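Uncharacterized protein PA2218 (Pseudomonas aeruginosa, PDB 2HDW) is of unknown function but has the alpha/beta hydrolase fold and is probably a hydrolase, related to Escherichia coli YcjY. Local coordinates at residues Glu55-Phe60 with Gly272-Ala277; Ala82-Leu87 with Val108-Ser113. All blocks are in the same frame, centred on the assembly; numbering follows the deposited sequence.

Contact 1 of 2, residues Glu55-Phe60 with Gly272-Ala277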
# COMPACT_ATOMS: atom_id res chain seq x y z
N GLU A 55 -1.35 21.18 -8.07
CA GLU A 55 0.09 21.40 -8.02
C GLU A 55 0.77 20.04 -8.13
O GLU A 55 0.29 19.06 -7.56
CB GLU A 55 0.48 22.05 -6.69
CG GLU A 55 -0.18 23.38 -6.42
CD GLU A 55 0.17 24.41 -7.48
OE1 GLU A 55 1.37 24.69 -7.66
OE2 GLU A 55 -0.76 24.94 -8.13
N TRP A 56 1.87 19.97 -8.87
CA TRP A 56 2.58 18.70 -8.98
C TRP A 56 3.43 18.61 -7.72
O TRP A 56 4.56 19.12 -7.66
CB TRP A 56 3.48 18.65 -10.22
CG TRP A 56 4.19 17.33 -10.34
CD1 TRP A 56 5.48 17.06 -9.98
CD2 TRP A 56 3.62 16.09 -10.77
NE1 TRP A 56 5.75 15.72 -10.15
CE2 TRP A 56 4.63 15.10 -10.64
CE3 TRP A 56 2.36 15.72 -11.25
CZ2 TRP A 56 4.40 13.76 -10.97
CZ3 TRP A 56 2.14 14.38 -11.58
CH2 TRP A 56 3.16 13.42 -11.44
N ASP A 57 2.87 17.97 -6.70
CA ASP A 57 3.56 17.82 -5.42
C ASP A 57 4.04 16.39 -5.19
O ASP A 57 4.15 15.94 -4.04
CB ASP A 57 2.62 18.26 -4.28
CG ASP A 57 1.40 17.37 -4.16
OD1 ASP A 57 0.93 16.83 -5.19
OD2 ASP A 57 0.89 17.21 -3.03
N LYS A 58 4.34 15.67 -6.27
CA LYS A 58 4.83 14.30 -6.15
C LYS A 58 6.30 14.33 -5.71
O LYS A 58 6.97 15.36 -5.80
CB LYS A 58 4.71 13.56 -7.49
CG LYS A 58 3.35 12.88 -7.75
CD LYS A 58 2.19 13.86 -7.85
CE LYS A 58 0.89 13.15 -8.24
NZ LYS A 58 -0.30 14.05 -8.12
N THR A 59 6.78 13.19 -5.23
CA THR A 59 8.15 13.06 -4.76
C THR A 59 9.08 12.67 -5.91
O THR A 59 10.24 12.34 -5.69
CB THR A 59 8.26 11.99 -3.66
OG1 THR A 59 7.65 10.78 -4.12
CG2 THR A 59 7.58 12.45 -2.39
N PHE A 60 8.55 12.73 -7.12
CA PHE A 60 9.30 12.40 -8.33
C PHE A 60 8.78 13.30 -9.44
O PHE A 60 7.64 13.77 -9.38
CB PHE A 60 9.09 10.92 -8.68
CG PHE A 60 7.64 10.54 -8.78
CD1 PHE A 60 6.95 10.70 -9.97
CD2 PHE A 60 6.96 10.09 -7.65
CE1 PHE A 60 5.58 10.41 -10.04
CE2 PHE A 60 5.60 9.81 -7.71
CZ PHE A 60 4.91 9.97 -8.91
N GLY A 272 11.54 11.64 0.39
CA GLY A 272 10.19 11.13 0.22
C GLY A 272 9.13 11.79 1.07
O GLY A 272 8.01 11.29 1.18
N TYR A 273 9.47 12.92 1.67
CA TYR A 273 8.52 13.61 2.53
C TYR A 273 7.31 14.18 1.79
O TYR A 273 7.42 14.73 0.70
CB TYR A 273 9.22 14.77 3.25
CG TYR A 273 8.29 15.66 4.04
CD1 TYR A 273 7.89 15.31 5.33
CD2 TYR A 273 7.76 16.83 3.48
CE1 TYR A 273 6.99 16.11 6.05
CE2 TYR A 273 6.86 17.63 4.19
CZ TYR A 273 6.48 17.26 5.47
OH TYR A 273 5.60 18.05 6.18
N HIS A 274 6.14 14.01 2.39
CA HIS A 274 4.92 14.59 1.86
C HIS A 274 4.04 14.91 3.06
O HIS A 274 3.73 14.03 3.86
CB HIS A 274 4.18 13.68 0.88
CG HIS A 274 3.10 14.40 0.14
ND1 HIS A 274 1.92 14.80 0.73
CD2 HIS A 274 3.07 14.90 -1.12
CE1 HIS A 274 1.22 15.51 -0.12
NE2 HIS A 274 1.89 15.59 -1.26
N PRO A 275 3.64 16.18 3.19
CA PRO A 275 2.81 16.67 4.30
C PRO A 275 1.53 15.93 4.66
O PRO A 275 1.10 15.96 5.81
CB PRO A 275 2.54 18.13 3.92
CG PRO A 275 2.57 18.09 2.42
CD PRO A 275 3.76 17.21 2.14
N ARG A 276 0.90 15.26 3.69
CA ARG A 276 -0.33 14.55 3.98
C ARG A 276 -0.14 13.11 4.47
O ARG A 276 -1.09 12.50 4.97
CB ARG A 276 -1.26 14.57 2.76
CG ARG A 276 -1.75 15.97 2.39
CD ARG A 276 -2.92 15.91 1.40
NE ARG A 276 -2.53 15.41 0.09
CZ ARG A 276 -2.03 16.17 -0.89
NH1 ARG A 276 -1.84 17.47 -0.69
NH2 ARG A 276 -1.71 15.62 -2.05
N ALA A 277 1.07 12.59 4.37
CA ALA A 277 1.33 11.22 4.80
C ALA A 277 1.40 11.03 6.31
O ALA A 277 2.00 11.84 7.03
CB ALA A 277 2.63 10.70 4.17
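Asp57 and His274 are brought together by two first torsions: CG of Asp57 stands between its backbone N and carbonyl carbon (chi1 64°), turning the carboxylate across the gap, while the imidazole of His274 extends opposite its own N (chi1 -168°). The result is a His-carboxylate hydrogen bond between two irregular segments of this alpha/beta hydrolase fold, one ahead of strand 66-74, the other between helices 258-267 and 289-292. His274 NE2 donates to Asp57 OD2 over 2.6 Å, nearly in the ring plane, but meets the carboxylate from above, with the two planes 70° apart. Arg276 NH2 reaches the same Asp57 OD2 at 3.2 Å, a salt bridge whose hydrogen bond is weak; Glu110 also pairs with this NH2. With the arginine chain bent at chi3, one face of its guanidinium meets the rim of the imidazole, His274 CE1 lying 3.4 Å above the centre of the Arg276 guanidinium plane. At the other end of the contact Thr59 turns OG1 to the carbonyl of Glu110, and its methyl CG2 rests 3.8 Å from both Gly272 O and Tyr273 O. The other ring nitrogen, His274 ND1, accepts from Arg276 N over 3.2 Å.

Contact 2 of 2, residues Ala82-Leu87 with Val108-Ser113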
# COMPACT_ATOMS: atom_id res chain seq x y z
N ALA A 82 -9.29 9.31 -3.47
CA ALA A 82 -8.62 10.14 -4.47
C ALA A 82 -7.46 9.33 -5.03
O ALA A 82 -6.84 8.53 -4.33
CB ALA A 82 -8.10 11.43 -3.82
N ALA A 83 -7.15 9.54 -6.31
CA ALA A 83 -6.06 8.79 -6.93
C ALA A 83 -5.47 9.50 -8.14
O ALA A 83 -6.08 10.41 -8.71
CB ALA A 83 -6.56 7.41 -7.33
N ASP A 84 -4.28 9.05 -8.53
CA ASP A 84 -3.59 9.58 -9.70
C ASP A 84 -3.64 8.48 -10.74
O ASP A 84 -3.29 7.33 -10.45
CB ASP A 84 -2.12 9.91 -9.39
CG ASP A 84 -1.96 11.17 -8.56
OD1 ASP A 84 -2.39 12.25 -9.03
OD2 ASP A 84 -1.39 11.09 -7.45
N LEU A 85 -4.09 8.82 -11.94
CA LEU A 85 -4.20 7.88 -13.04
C LEU A 85 -3.15 8.22 -14.09
O LEU A 85 -3.05 9.37 -14.51
CB LEU A 85 -5.59 7.97 -13.65
CG LEU A 85 -5.89 7.16 -14.91
CD1 LEU A 85 -5.92 5.67 -14.58
CD2 LEU A 85 -7.23 7.60 -15.47
N TYR A 86 -2.38 7.22 -14.50
CA TYR A 86 -1.33 7.41 -15.51
C TYR A 86 -1.58 6.50 -16.70
O TYR A 86 -1.83 5.30 -16.52
CB TYR A 86 0.04 7.08 -14.92
CG TYR A 86 0.44 7.89 -13.70
CD1 TYR A 86 1.24 9.03 -13.82
CD2 TYR A 86 0.01 7.52 -12.43
CE1 TYR A 86 1.61 9.78 -12.70
CE2 TYR A 86 0.36 8.25 -11.31
CZ TYR A 86 1.16 9.38 -11.44
OH TYR A 86 1.50 10.09 -10.31
N LEU A 87 -1.50 7.05 -17.90
CA LEU A 87 -1.70 6.27 -19.12
C LEU A 87 -0.59 6.51 -20.13
O LEU A 87 -0.03 7.61 -20.20
CB LEU A 87 -3.04 6.62 -19.79
CG LEU A 87 -4.34 6.47 -19.01
CD1 LEU A 87 -4.46 7.59 -17.98
CD2 LEU A 87 -5.52 6.53 -19.98
N VAL A 108 1.18 8.17 1.12
CA VAL A 108 0.20 8.67 0.17
C VAL A 108 0.67 8.44 -1.26
O VAL A 108 1.85 8.14 -1.50
CB VAL A 108 -0.09 10.17 0.37
CG1 VAL A 108 -0.80 10.38 1.69
CG2 VAL A 108 1.22 10.97 0.33
N LYS A 109 -0.25 8.59 -2.21
CA LYS A 109 0.03 8.38 -3.62
C LYS A 109 1.17 9.22 -4.20
O LYS A 109 1.74 8.85 -5.22
CB LYS A 109 -1.25 8.63 -4.43
CG LYS A 109 -1.77 10.06 -4.36
CD LYS A 109 -3.16 10.17 -4.98
CE LYS A 109 -3.65 11.61 -5.07
NZ LYS A 109 -3.63 12.32 -3.75
N GLU A 110 1.50 10.34 -3.57
CA GLU A 110 2.58 11.17 -4.09
C GLU A 110 3.95 10.58 -3.78
O GLU A 110 4.98 11.05 -4.28
CB GLU A 110 2.48 12.59 -3.53
CG GLU A 110 1.25 13.38 -3.98
CD GLU A 110 -0.03 12.96 -3.26
OE1 GLU A 110 0.05 12.19 -2.27
OE2 GLU A 110 -1.12 13.41 -3.67
N GLN A 111 3.97 9.55 -2.94
CA GLN A 111 5.22 8.91 -2.57
C GLN A 111 5.49 7.67 -3.44
O GLN A 111 5.25 7.71 -4.65
CB GLN A 111 5.21 8.61 -1.06
CG GLN A 111 5.15 9.90 -0.23
CD GLN A 111 4.84 9.68 1.24
OE1 GLN A 111 3.89 8.98 1.59
NE2 GLN A 111 5.63 10.31 2.11
N SER A 112 5.98 6.59 -2.84
CA SER A 112 6.32 5.38 -3.58
C SER A 112 5.31 4.80 -4.57
O SER A 112 5.69 4.45 -5.69
CB SER A 112 6.75 4.28 -2.60
OG SER A 112 7.38 3.22 -3.30
N SER A 113 4.04 4.67 -4.18
CA SER A 113 3.06 4.10 -5.10
C SER A 113 2.97 4.92 -6.38
O SER A 113 2.83 4.36 -7.47
CB SER A 113 1.67 4.00 -4.43
OG SER A 113 1.20 5.26 -3.98
O HOH W 1 0.63 9.21 -7.89
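Lys109 crosses Asp84 at about a right angle, its aliphatic chain passing the carboxylate of the strand residue in a buried contact. Lys109 CB is 3.9 Å from Asp84 OD2. CG stands between the lysine's own N and carbonyl carbon (chi1 64°), and the chain then runs extended past the aspartate. CG lies 3.3 Å from Asp84 OD2. CD comes to 3.2 Å from Asp84 OD2 and also packs on the backbone of the strand at Ala83 CA, 3.8 Å away. CE still touches Asp84 OD2 and approaches CG of that carboxylate. There the chain bends (chi4 -55°), and NZ finishes 4.5 Å from Asp84 OD2, beyond a salt bridge. The ammonium NZ instead pairs with Glu110 OE2 at 2.7 Å, on the syn side though tilted out of the carboxylate plane, and also with Asp131 and Glu137. Three carboxylates around one buried ammonium would be expected to stabilise its positive charge.

Asp84 divides its oxygens between different partners. OD1 is hydrogen-bonded to His68 NE2 and salt-bridged to Lys58 NZ, whereas Asp84 OD2 accepts a hydrogen bond from a water at 2.8 Å. That water also donates to Lys109 O and accepts from Tyr86 OH, lying in the plane of the tyrosine ring at its edge. It thereby ties two strand side chains to a backbone carbonyl of the turn, in a contact without direct hydrogen bonds between the segments.

The type I turn from Val108 to Gln111 leads into helix 112-122, with Gln111 as its N-cap residue. Strand 80-88 runs between strands 66-74 and 126-130, antiparallel to both, so the contact joins the antiparallel edge region of the mixed sheet to the entrance of the helix that follows strand 96-102.

In the fold
The two contacts meet at the turn before helix 112-122, with centres 10 Å apart, and contact 2 is nested within the chain loop closed by contact 1. Contact 2 is wholly buried and links a sheet strand to this turn through aliphatic packing and one water; contact 1 is partly buried, joins two loops and relies on direct bonds to a carboxylate. Residues 108-113 touch both halves of contact 1. On the 272-277 side, Gln111 NE2 and Gly272 O are probably hydrogen-bonded at 2.7 Å, and His274 CD2 packs 3.4 Å from Glu110 CB. Glu110 belongs to the charge networks of both contacts.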